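Uncharacterized protein (Legionella longbeachae NSW150, PDB 4JZA) is a phosphoinositide phosphatase that probably removes the 3-phosphate from phosphatidylinositol 3-phosphate and so may alter host lipids during infection. Local coordinates at residues A[201-206]-A[264-269]; A[425-430]-A[469-474]. All blocks are in the same frame, centred on the assembly; numbering follows the deposited sequence.

Interaction 1 (A[201-206]-A[264-269]); sequences HAYFCN and REMMRI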
loop_
_atom_site.group_PDB
_atom_site.type_symbol
_atom_site.label_atom_id
_atom_site.label_comp_id
_atom_site.label_asym_id
_atom_site.label_seq_id
_atom_site.Cartn_x
_atom_site.Cartn_y
_atom_site.Cartn_z
ATOM N N HIS A 201 24.615 3.928 10.652
ATOM C CA HIS A 201 23.498 2.978 10.773
ATOM C C HIS A 201 24.033 1.549 10.767
ATOM O O HIS A 201 23.569 0.716 11.569
ATOM C CB HIS A 201 22.490 3.152 9.619
ATOM C CG HIS A 201 21.089 2.694 9.934
ATOM N ND1 HIS A 201 20.234 3.404 10.749
ATOM C CD2 HIS A 201 20.381 1.623 9.510
ATOM C CE1 HIS A 201 19.061 2.796 10.811
ATOM N NE2 HIS A 201 19.132 1.704 10.081
ATOM N N ALA A 202 25.000 1.257 9.899
ATOM C CA ALA A 202 25.550 -0.073 9.901
ATOM C C ALA A 202 26.276 -0.366 11.226
ATOM O O ALA A 202 26.192 -1.506 11.757
ATOM C CB ALA A 202 26.487 -0.283 8.736
ATOM N N TYR A 203 26.977 0.644 11.761
ATOM C CA TYR A 203 27.742 0.459 13.004
ATOM C C TYR A 203 26.828 -0.049 14.110
ATOM O O TYR A 203 27.035 -1.119 14.634
ATOM C CB TYR A 203 28.459 1.748 13.445
ATOM C CG TYR A 203 29.351 1.573 14.660
ATOM C CD1 TYR A 203 30.611 1.040 14.521
ATOM C CD2 TYR A 203 28.956 1.935 15.907
ATOM C CE1 TYR A 203 31.458 0.863 15.583
ATOM C CE2 TYR A 203 29.793 1.746 16.998
ATOM C CZ TYR A 203 31.056 1.217 16.828
ATOM O OH TYR A 203 31.941 0.987 17.874
ATOM N N PHE A 204 25.788 0.698 14.421
ATOM C CA PHE A 204 24.943 0.366 15.555
ATOM C C PHE A 204 24.076 -0.853 15.287
ATOM O O PHE A 204 23.816 -1.642 16.184
ATOM C CB PHE A 204 24.056 1.564 15.940
ATOM C CG PHE A 204 24.802 2.704 16.581
ATOM C CD1 PHE A 204 25.267 2.606 17.882
ATOM C CD2 PHE A 204 25.028 3.888 15.891
ATOM C CE1 PHE A 204 25.959 3.665 18.470
ATOM C CE2 PHE A 204 25.703 4.952 16.476
ATOM C CZ PHE A 204 26.171 4.841 17.761
ATOM N N CYS A 205 23.609 -1.024 14.061
ATOM C CA CYS A 205 22.706 -2.164 13.781
ATOM C C CYS A 205 23.459 -3.483 13.735
ATOM O O CYS A 205 22.855 -4.522 13.890
ATOM C CB CYS A 205 21.863 -1.961 12.497
ATOM S SG CYS A 205 20.641 -0.629 12.656
ATOM N N ASN A 206 24.774 -3.448 13.554
ATOM C CA ASN A 206 25.567 -4.692 13.550
ATOM C C ASN A 206 26.426 -4.904 14.777
ATOM O O ASN A 206 27.114 -5.919 14.889
ATOM C CB ASN A 206 26.417 -4.745 12.307
ATOM C CG ASN A 206 25.567 -4.863 11.067
ATOM O OD1 ASN A 206 25.047 -5.925 10.787
ATOM N ND2 ASN A 206 25.380 -3.761 10.357
ATOM N N ARG A 264 33.291 -4.149 10.342
ATOM C CA ARG A 264 33.298 -4.702 8.990
ATOM C C ARG A 264 32.241 -4.008 8.100
ATOM O O ARG A 264 32.543 -3.524 7.009
ATOM C CB ARG A 264 33.092 -6.254 9.019
ATOM C CG ARG A 264 33.572 -6.969 7.754
ATOM C CD ARG A 264 33.371 -8.465 7.610
ATOM N NE ARG A 264 33.514 -9.209 8.859
ATOM C CZ ARG A 264 32.572 -10.007 9.371
ATOM N NH1 ARG A 264 31.402 -10.183 8.734
ATOM N NH2 ARG A 264 32.797 -10.637 10.527
ATOM N N GLU A 265 31.005 -3.961 8.570
ATOM C CA GLU A 265 29.927 -3.437 7.743
ATOM C C GLU A 265 30.064 -1.921 7.554
ATOM O O GLU A 265 29.690 -1.393 6.526
ATOM C CB GLU A 265 28.546 -3.840 8.327
ATOM C CG GLU A 265 28.248 -5.345 8.269
ATOM C CD GLU A 265 28.562 -5.978 6.905
ATOM O OE1 GLU A 265 28.128 -5.448 5.860
ATOM O OE2 GLU A 265 29.268 -7.008 6.869
HETATM N N MSE A 266 30.592 -1.238 8.561
HETATM C CA MSE A 266 30.853 0.169 8.458
HETATM C C MSE A 266 31.886 0.404 7.404
HETATM O O MSE A 266 31.736 1.306 6.612
HETATM C CB MSE A 266 31.366 0.704 9.769
HETATM C CG MSE A 266 31.707 2.199 9.645
HETATM SE SE MSE A 266 32.456 3.034 11.267
HETATM C CE MSE A 266 32.935 1.386 12.266
HETATM N N MSE A 267 32.951 -0.390 7.368
HETATM C CA MSE A 267 33.976 -0.205 6.331
HETATM C C MSE A 267 33.383 -0.442 4.972
HETATM O O MSE A 267 33.563 0.373 4.068
HETATM C CB MSE A 267 35.215 -1.098 6.482
HETATM C CG MSE A 267 36.357 -0.473 7.310
HETATM SE SE MSE A 267 36.899 1.416 6.871
HETATM C CE MSE A 267 35.835 2.130 8.352
ATOM N N ARG A 268 32.661 -1.551 4.819
ATOM C CA ARG A 268 32.046 -1.907 3.533
ATOM C C ARG A 268 31.381 -0.708 2.869
ATOM O O ARG A 268 31.452 -0.538 1.661
ATOM C CB ARG A 268 31.035 -3.039 3.703
ATOM C CG ARG A 268 30.452 -3.563 2.392
ATOM C CD ARG A 268 29.368 -4.595 2.634
ATOM N NE ARG A 268 29.776 -5.556 3.653
ATOM C CZ ARG A 268 30.646 -6.552 3.461
ATOM N NH1 ARG A 268 31.219 -6.737 2.280
ATOM N NH2 ARG A 268 30.943 -7.380 4.466
ATOM N N ILE A 269 30.761 0.139 3.661
ATOM C CA ILE A 269 30.116 1.314 3.118
ATOM C C ILE A 269 31.072 2.456 2.810
ATOM O O ILE A 269 30.872 3.196 1.843
ATOM C CB ILE A 269 29.045 1.811 4.081
ATOM C CG1 ILE A 269 27.911 0.781 4.116
ATOM C CG2 ILE A 269 28.548 3.173 3.655
ATOM C CD1 ILE A 269 27.354 0.512 5.494
#

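Interaction 2 (A[425-430]-A[469-474]); sequences EYVPNW and NMAKRL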
loop_
_atom_site.group_PDB
_atom_site.type_symbol
_atom_site.label_atom_id
_atom_site.label_comp_id
_atom_site.label_asym_id
_atom_site.label_seq_id
_atom_site.Cartn_x
_atom_site.Cartn_y
_atom_site.Cartn_z
ATOM N N GLU A 425 15.247 10.024 -20.249
ATOM C CA GLU A 425 14.323 9.586 -21.303
ATOM C C GLU A 425 12.821 9.573 -20.918
ATOM O O GLU A 425 11.966 9.480 -21.805
ATOM C CB GLU A 425 14.743 8.207 -21.760
ATOM C CG GLU A 425 16.215 8.130 -22.145
ATOM C CD GLU A 425 16.733 6.697 -22.264
ATOM O OE1 GLU A 425 16.377 5.807 -21.433
ATOM O OE2 GLU A 425 17.521 6.471 -23.201
ATOM N N TYR A 426 12.515 9.704 -19.618
ATOM C CA TYR A 426 11.170 9.476 -19.083
ATOM C C TYR A 426 10.149 10.604 -19.357
ATOM O O TYR A 426 10.292 11.751 -18.867
ATOM C CB TYR A 426 11.231 9.156 -17.565
ATOM C CG TYR A 426 9.855 9.053 -16.884
ATOM C CD1 TYR A 426 8.911 8.112 -17.295
ATOM C CD2 TYR A 426 9.493 9.920 -15.874
ATOM C CE1 TYR A 426 7.667 8.030 -16.695
ATOM C CE2 TYR A 426 8.252 9.853 -15.282
ATOM C CZ TYR A 426 7.344 8.902 -15.692
ATOM O OH TYR A 426 6.101 8.852 -15.093
ATOM N N VAL A 427 9.110 10.260 -20.130
ATOM C CA VAL A 427 7.960 11.152 -20.329
ATOM C C VAL A 427 6.744 10.617 -19.570
ATOM O O VAL A 427 6.259 9.518 -19.864
ATOM C CB VAL A 427 7.551 11.290 -21.820
ATOM C CG1 VAL A 427 6.487 12.382 -21.976
ATOM C CG2 VAL A 427 8.757 11.569 -22.716
ATOM N N PRO A 428 6.244 11.380 -18.590
ATOM C CA PRO A 428 4.991 10.982 -17.932
ATOM C C PRO A 428 3.812 10.875 -18.924
ATOM O O PRO A 428 3.542 11.834 -19.652
ATOM C CB PRO A 428 4.763 12.099 -16.894
ATOM C CG PRO A 428 6.115 12.700 -16.647
ATOM C CD PRO A 428 6.857 12.563 -17.957
ATOM N N ASN A 429 3.154 9.707 -18.959
ATOM C CA ASN A 429 2.071 9.401 -19.928
ATOM C C ASN A 429 1.019 8.426 -19.372
ATOM O O ASN A 429 1.073 8.076 -18.197
ATOM C CB ASN A 429 2.650 8.865 -21.229
ATOM C CG ASN A 429 3.426 7.578 -21.045
ATOM O OD1 ASN A 429 3.279 6.841 -20.041
ATOM N ND2 ASN A 429 4.284 7.304 -22.019
ATOM N N TRP A 430 0.060 7.988 -20.185
ATOM C CA TRP A 430 -1.031 7.191 -19.620
ATOM C C TRP A 430 -0.603 5.849 -19.016
ATOM O O TRP A 430 -1.254 5.332 -18.107
ATOM C CB TRP A 430 -2.165 7.022 -20.620
ATOM C CG TRP A 430 -1.938 6.108 -21.771
ATOM C CD1 TRP A 430 -0.999 6.234 -22.758
ATOM C CD2 TRP A 430 -2.735 4.964 -22.105
ATOM N NE1 TRP A 430 -1.142 5.217 -23.666
ATOM C CE2 TRP A 430 -2.198 4.423 -23.292
ATOM C CE3 TRP A 430 -3.845 4.338 -21.504
ATOM C CZ2 TRP A 430 -2.742 3.281 -23.912
ATOM C CZ3 TRP A 430 -4.387 3.204 -22.110
ATOM C CH2 TRP A 430 -3.829 2.685 -23.309
ATOM N N ASN A 469 7.131 -0.318 -23.283
ATOM C CA ASN A 469 6.883 1.019 -22.781
ATOM C C ASN A 469 7.097 2.101 -23.876
ATOM O O ASN A 469 7.817 1.882 -24.864
ATOM C CB ASN A 469 7.786 1.252 -21.572
ATOM C CG ASN A 469 7.394 2.494 -20.790
ATOM O OD1 ASN A 469 6.192 2.830 -20.655
ATOM N ND2 ASN A 469 8.418 3.230 -20.306
HETATM N N MSE A 470 6.438 3.244 -23.715
HETATM C CA MSE A 470 6.521 4.347 -24.666
HETATM C C MSE A 470 7.038 5.561 -23.961
HETATM O O MSE A 470 6.491 5.956 -22.930
HETATM C CB MSE A 470 5.107 4.628 -25.174
HETATM C CG MSE A 470 5.043 5.742 -26.219
HETATM SE SE MSE A 470 6.030 5.236 -27.856
HETATM C CE MSE A 470 4.471 4.520 -28.845
ATOM N N ALA A 471 8.102 6.160 -24.488
ATOM C CA ALA A 471 8.525 7.501 -24.051
ATOM C C ALA A 471 8.832 8.576 -25.086
ATOM O O ALA A 471 7.994 9.412 -25.386
ATOM C CB ALA A 471 9.770 7.411 -23.177
ATOM N N LYS A 472 10.038 8.550 -25.621
ATOM C CA LYS A 472 10.387 9.352 -26.767
ATOM C C LYS A 472 10.147 8.357 -27.910
ATOM O O LYS A 472 9.580 8.691 -28.949
ATOM C CB LYS A 472 11.869 9.712 -26.668
ATOM C CG LYS A 472 12.429 10.470 -27.855
ATOM C CD LYS A 472 12.245 11.966 -27.680
ATOM C CE LYS A 472 12.704 12.722 -28.919
ATOM N NZ LYS A 472 11.873 13.934 -29.127
ATOM N N ARG A 473 10.561 7.115 -27.670
ATOM C CA ARG A 473 10.405 6.012 -28.623
ATOM C C ARG A 473 9.749 4.796 -27.952
ATOM O O ARG A 473 9.607 4.765 -26.758
ATOM C CB ARG A 473 11.786 5.628 -29.161
ATOM C CG ARG A 473 12.816 5.374 -28.055
ATOM C CD ARG A 473 14.159 4.906 -28.600
ATOM N NE ARG A 473 15.022 4.362 -27.550
ATOM C CZ ARG A 473 15.080 3.077 -27.195
ATOM N NH1 ARG A 473 14.321 2.153 -27.785
ATOM N NH2 ARG A 473 15.904 2.695 -26.235
ATOM N N LEU A 474 9.366 3.792 -28.716
ATOM C CA LEU A 474 8.882 2.568 -28.129
ATOM C C LEU A 474 10.050 1.837 -27.499
ATOM O O LEU A 474 11.154 1.895 -28.027
ATOM C CB LEU A 474 8.264 1.672 -29.200
ATOM C CG LEU A 474 7.552 0.406 -28.699
ATOM C CD1 LEU A 474 6.393 0.694 -27.752
ATOM C CD2 LEU A 474 7.053 -0.409 -29.877
#

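Interaction 1 (A[201-206]-A[264-269])
Ala202 meets Glu265, Met266 and Ile269 where helices 198-206 and 261-270 run nearly antiparallel, their local axes at 161° and 8.0 Å apart. The CA atoms of Ala202 and Met266 approach to 5.5 Å, an approach the small methyl of Ala202 permits: its CB points at the facing helix and touches Ile269 CD1 at 3.4 Å. One residue on, Tyr203 lies alongside the selenomethionine Met266. CG is anti to the backbone N in both (chi1 -175° and 177°), which sends the two side chains off in one direction and brings Met266 CE to 3.3 Å from Tyr203 CD1. Met266 SE lies 5.3 Å from the centroid of the Tyr203 ring, oblique to it, a Met-aromatic contact. The hydroxyl of Tyr203 is hydrogen-bonded to Asp220 of helix 214-234, and His262 and Phe284 pack edge-to-face with its ring. At the end of the segment, the Asn206 amide is held by ND2 donating to Ala202 O (2.8 Å), while the same ND2 lies 3.8 Å from Glu265 CB. Arg268 NE and NH2 each bond one carboxylate oxygen of Glu265. The arrangement is an antiparallel helix pair with alanine at its close approach, within the insertion domain of the phosphoinositide phosphatase family.

Interaction 2 (A[425-430]-A[469-474])
Segment 425-430, an irregular loop, passes the turn of the small hairpin formed by strands 469-470 and 474-475, with the CA atoms of Val427 and Ala471 5.2 Å apart and those of Glu425 and Lys472 6.7 Å apart. Asn429 makes the hydrogen bond between them: ND2 donates to Met470 O at 2.7 Å. Its chi1 of 61° sets CG between the backbone N and the carbonyl carbon, and from there the amide reaches across to the other backbone. The acceptor lies within 10° of the amide plane, but the donor stands above the carbonyl plane of Met470, and the N-H...O angle of 132° shows a distinctly bent bond. The other amide atom, OD1, takes a weak hydrogen bond from Ile431 N. Val427 lays its CG2 branch against the backbone of Ala471, 3.5 Å from O, and 4.3 Å from CB of the same residue. Glu425 O meets Ala471 CB at 3.3 Å. The turn is braced internally by Ala471 N bonding to Arg473 O. Glu425 OE2 and Arg473 NH2 remain 5.1 Å apart, so any attraction would be long-range. The chemistry therefore implies a surface contact resting on one bent amide-to-carbonyl bond and methyl groups laid against backbone carbonyls.

From the N terminus the chain lays down four strands of the mixed sheet, 5-10, 31-35, 144-150 and 159-166, and then helix 198-206. Interaction 1 closes a 57-residue, mainly helical excursion by bringing helix 261-270 back against that helix. The chain goes on through strands 352-359, 365-374 and 412-416 before interaction 2 opens. That contact closes a loop of 38 intervening residues, which includes helix 441-454 and the edge strand 462-465, and ties the segment after strand 412-416 to the small hairpin of strands 469-470 and 474-475. The two closures are in series, neither nested nor crossed. The centres of interactions 1 and 2 are about 39 Å apart. The nearest atoms of interactions 1 and 2 are about 28 Å apart, so the two do not touch.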